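Local coordinates for Pab-dependent poly(a)-specific ribonuclease subunit PAN2 (PDB 4CZW), which shortens mRNA poly(A) tails as the catalytic subunit of the PAN2-PAN3 deadenylation complex, releasing 5'-AMP, at residues V88-Q93 with M403-R408. Sequence-based numbering, arbitrary orientation.
Sequences VFDMLQ and MDWKTR
The backbones of helical residues 88-93 and of the short helix within 403-408 stay well apart, their closest CA atoms, those of Asp-90 and Lys-406, lying 10.8 Å from each other, and the indole of Trp-405 bridges the gap to Asp-90 and Gln-93. The six-membered ring of Trp-405 leads: its CZ2 comes 3.7 Å from Gln-93 NE2, and its CH2 lies 3.9 Å from Asp-90 OD1. The side chains of Gln-93 and Trp-405 come from opposite directions, and their amide and ring planes are 23° apart, with NE2 meeting the ring obliquely, whereas the Asp-90 carboxylate stands almost perpendicular to the ring (86°).

The two polar groups reach Trp-405 already joined. Gln-93 NE2 donates to Asp-90 OD1 over 3.0 Å in a nearly straight bond, using the anti side of the carboxylate, which helps to set the amide's rotation. With CG between the backbone N and carbonyl carbon (chi1 66°) and the chain extended beyond it, Gln-93 carries its amide out to the indole. The other carboxylate oxygen, Asp-90 OD2, accepts weak hydrogen bonds from Trp-537 and Asn-541 of helix 529-541. On the Trp-405 side, Lys-406 CB sits 3.9 Å above the ring plane, over its centre.

Trp-405 also packs on Leu-68 and Gln-69 of helix 61-71 and on Trp-537. Trp-405 of the short helix 404-407 thus wedges between the USP-like (pseudo-UCH) domain, predicted to be catalytically inactive, near its His-70/Cys-75/Cys-80/Cys-83 zinc site, and helix 529-541 of the RNase H-like DEDD exonuclease domain, consistent with the scaffold role proposed for the USP-like domain.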
ATOM      1  N   VAL A  88      -2.365  -2.811   1.049  1.00 45.25           N
ATOM      2  CA  VAL A  88      -2.660  -1.593   0.303  1.00 42.14           C
ATOM      3  C   VAL A  88      -2.654  -1.853  -1.199  1.00 42.18           C
ATOM      4  O   VAL A  88      -3.538  -1.392  -1.921  1.00 40.13           O
ATOM      5  CB  VAL A  88      -1.653  -0.472   0.634  1.00 42.45           C
ATOM      6  CG1 VAL A  88      -1.924   0.759  -0.216  1.00 41.02           C
ATOM      7  CG2 VAL A  88      -1.720  -0.124   2.112  1.00 48.57           C
ATOM      8  N   PHE A  89      -1.657  -2.601  -1.662  1.00 45.54           N
ATOM      9  CA  PHE A  89      -1.557  -2.955  -3.075  1.00 44.44           C
ATOM     10  C   PHE A  89      -2.753  -3.790  -3.510  1.00 46.03           C
ATOM     11  O   PHE A  89      -3.254  -3.646  -4.626  1.00 49.67           O
ATOM     12  CB  PHE A  89      -0.260  -3.719  -3.353  1.00 45.75           C
ATOM     13  CG  PHE A  89       0.981  -2.881  -3.224  1.00 47.20           C
ATOM     14  CD1 PHE A  89       0.901  -1.500  -3.145  1.00 41.93           C
ATOM     15  CD2 PHE A  89       2.230  -3.478  -3.190  1.00 42.56           C
ATOM     16  CE1 PHE A  89       2.043  -0.731  -3.028  1.00 40.82           C
ATOM     17  CE2 PHE A  89       3.375  -2.715  -3.074  1.00 45.28           C
ATOM     18  CZ  PHE A  89       3.282  -1.339  -2.995  1.00 44.89           C
ATOM     19  N   ASP A  90      -3.204  -4.663  -2.616  1.00 45.56           N
ATOM     20  CA  ASP A  90      -4.348  -5.522  -2.889  1.00 42.93           C
ATOM     21  C   ASP A  90      -5.622  -4.695  -3.018  1.00 52.61           C
ATOM     22  O   ASP A  90      -6.472  -4.977  -3.859  1.00 45.21           O
ATOM     23  CB  ASP A  90      -4.504  -6.570  -1.784  1.00 41.04           C
ATOM     24  CG  ASP A  90      -5.396  -7.721  -2.195  1.00 44.29           C
ATOM     25  OD1 ASP A  90      -5.494  -7.992  -3.411  1.00 44.09           O
ATOM     26  OD2 ASP A  90      -5.992  -8.359  -1.302  1.00 45.22           O
HETATM   27  N   MSE A  91      -5.743  -3.666  -2.185  1.00 42.40           N
HETATM   28  CA  MSE A  91      -6.906  -2.789  -2.226  1.00 36.04           C
HETATM   29  C   MSE A  91      -6.938  -1.968  -3.510  1.00 43.76           C
HETATM   30  O   MSE A  91      -8.006  -1.709  -4.062  1.00 51.46           O
HETATM   31  CB  MSE A  91      -6.923  -1.858  -1.011  1.00 43.14           C
HETATM   32  CG  MSE A  91      -7.187  -2.564   0.306  1.00 43.18           C
HETATM   33 SE   MSE A  91      -7.472  -1.323   1.783  1.00 73.59          SE
HETATM   34  CE  MSE A  91      -5.746  -0.419   1.781  1.00 45.51           C
ATOM     35  N   LEU A  92      -5.763  -1.563  -3.980  1.00 44.24           N
ATOM     36  CA  LEU A  92      -5.663  -0.741  -5.181  1.00 42.36           C
ATOM     37  C   LEU A  92      -5.949  -1.539  -6.449  1.00 42.64           C
ATOM     38  O   LEU A  92      -6.278  -0.968  -7.488  1.00 42.96           O
ATOM     39  CB  LEU A  92      -4.279  -0.096  -5.269  1.00 42.18           C
ATOM     40  CG  LEU A  92      -3.952   0.930  -4.184  1.00 36.37           C
ATOM     41  CD1 LEU A  92      -2.548   1.488  -4.369  1.00 38.78           C
ATOM     42  CD2 LEU A  92      -4.979   2.050  -4.180  1.00 37.84           C
ATOM     43  N   GLN A  93      -5.824  -2.860  -6.365  1.00 45.41           N
ATOM     44  CA  GLN A  93      -6.080  -3.716  -7.520  1.00 42.90           C
ATOM     45  C   GLN A  93      -7.456  -4.376  -7.429  1.00 45.53           C
ATOM     46  O   GLN A  93      -8.011  -4.804  -8.440  1.00 48.37           O
ATOM     47  CB  GLN A  93      -4.987  -4.780  -7.657  1.00 43.49           C
ATOM     48  CG  GLN A  93      -4.953  -5.804  -6.537  1.00 48.87           C
ATOM     49  CD  GLN A  93      -3.834  -6.814  -6.706  1.00 45.68           C
ATOM     50  OE1 GLN A  93      -2.996  -6.687  -7.598  1.00 47.31           O
ATOM     51  NE2 GLN A  93      -3.816  -7.827  -5.846  1.00 43.09           N
HETATM   52  N   MSE A 403       0.463 -15.153  -9.832  1.00 54.25           N
HETATM   53  CA  MSE A 403      -0.738 -15.324  -9.019  1.00 53.06           C
HETATM   54  C   MSE A 403      -0.618 -16.453  -7.999  1.00 52.75           C
HETATM   55  O   MSE A 403      -1.615 -16.866  -7.407  1.00 52.95           O
HETATM   56  CB  MSE A 403      -1.949 -15.578  -9.921  1.00 57.69           C
HETATM   57  CG  MSE A 403      -2.253 -14.453 -10.897  1.00 52.11           C
HETATM   58 SE   MSE A 403      -2.670 -12.777  -9.995  1.00 68.32          SE
HETATM   59  CE  MSE A 403      -4.130 -13.404  -8.863  1.00 73.53           C
ATOM     60  N   ASP A 404       0.598 -16.947  -7.791  1.00 54.55           N
ATOM     61  CA  ASP A 404       0.812 -18.057  -6.868  1.00 56.29           C
ATOM     62  C   ASP A 404       0.570 -17.645  -5.418  1.00 50.94           C
ATOM     63  O   ASP A 404       0.279 -18.489  -4.569  1.00 48.70           O
ATOM     64  CB  ASP A 404       2.225 -18.620  -7.020  1.00 55.01           C
ATOM     65  CG  ASP A 404       2.506 -19.118  -8.424  1.00 64.31           C
ATOM     66  OD1 ASP A 404       1.538 -19.383  -9.169  1.00 68.64           O
ATOM     67  OD2 ASP A 404       3.696 -19.250  -8.782  1.00 65.61           O
ATOM     68  N   TRP A 405       0.693 -16.351  -5.137  1.00 46.54           N
ATOM     69  CA  TRP A 405       0.431 -15.836  -3.798  1.00 48.72           C
ATOM     70  C   TRP A 405      -1.035 -16.043  -3.436  1.00 51.24           C
ATOM     71  O   TRP A 405      -1.376 -16.259  -2.274  1.00 50.07           O
ATOM     72  CB  TRP A 405       0.801 -14.353  -3.698  1.00 47.02           C
ATOM     73  CG  TRP A 405      -0.063 -13.445  -4.530  1.00 47.38           C
ATOM     74  CD1 TRP A 405       0.159 -13.056  -5.817  1.00 47.27           C
ATOM     75  CD2 TRP A 405      -1.286 -12.812  -4.125  1.00 46.06           C
ATOM     76  NE1 TRP A 405      -0.848 -12.223  -6.242  1.00 44.58           N
ATOM     77  CE2 TRP A 405      -1.746 -12.057  -5.223  1.00 45.27           C
ATOM     78  CE3 TRP A 405      -2.034 -12.812  -2.944  1.00 50.27           C
ATOM     79  CZ2 TRP A 405      -2.922 -11.309  -5.174  1.00 44.76           C
ATOM     80  CZ3 TRP A 405      -3.201 -12.068  -2.897  1.00 44.79           C
ATOM     81  CH2 TRP A 405      -3.634 -11.328  -4.005  1.00 39.22           C
ATOM     82  N   LYS A 406      -1.895 -15.981  -4.445  1.00 49.64           N
ATOM     83  CA  LYS A 406      -3.324 -16.186  -4.256  1.00 49.22           C
ATOM     84  C   LYS A 406      -3.669 -17.666  -4.386  1.00 52.35           C
ATOM     85  O   LYS A 406      -4.468 -18.198  -3.617  1.00 58.51           O
ATOM     86  CB  LYS A 406      -4.118 -15.357  -5.268  1.00 51.23           C
ATOM     87  CG  LYS A 406      -5.604 -15.252  -4.978  1.00 46.12           C
ATOM     88  CD  LYS A 406      -6.262 -14.246  -5.910  1.00 52.84           C
ATOM     89  CE  LYS A 406      -7.732 -14.060  -5.585  1.00 58.73           C
ATOM     90  NZ  LYS A 406      -8.356 -13.023  -6.454  1.00 60.51           N
ATOM     91  N   THR A 407      -3.050 -18.323  -5.363  1.00 48.37           N
ATOM     92  CA  THR A 407      -3.271 -19.743  -5.612  1.00 48.16           C
ATOM     93  C   THR A 407      -2.855 -20.598  -4.418  1.00 57.11           C
ATOM     94  O   THR A 407      -3.607 -21.464  -3.970  1.00 64.42           O
ATOM     95  CB  THR A 407      -2.505 -20.218  -6.863  1.00 55.25           C
ATOM     96  OG1 THR A 407      -3.021 -19.553  -8.023  1.00 61.53           O
ATOM     97  CG2 THR A 407      -2.646 -21.721  -7.043  1.00 57.52           C
ATOM     98  N   ARG A 408      -1.657 -20.347  -3.900  1.00 54.96           N
ATOM     99  CA  ARG A 408      -1.161 -21.083  -2.743  1.00 54.21           C
ATOM    100  C   ARG A 408      -1.121 -20.194  -1.504  1.00 52.19           C
ATOM    101  O   ARG A 408      -0.129 -20.170  -0.774  1.00 51.57           O
ATOM    102  CB  ARG A 408       0.224 -21.664  -3.029  1.00 53.66           C
ATOM    103  CG  ARG A 408       0.232 -22.707  -4.136  1.00 56.39           C
ATOM    104  CD  ARG A 408       1.561 -23.441  -4.203  1.00 73.95           C
ATOM    105  NE  ARG A 408       2.669 -22.552  -4.537  1.00 78.37           N
ATOM    106  CZ  ARG A 408       3.052 -22.271  -5.778  1.00 85.14           C
ATOM    107  NH1 ARG A 408       2.413 -22.809  -6.809  1.00 88.77           N
ATOM    108  NH2 ARG A 408       4.072 -21.451  -5.990  1.00 76.14           N
TER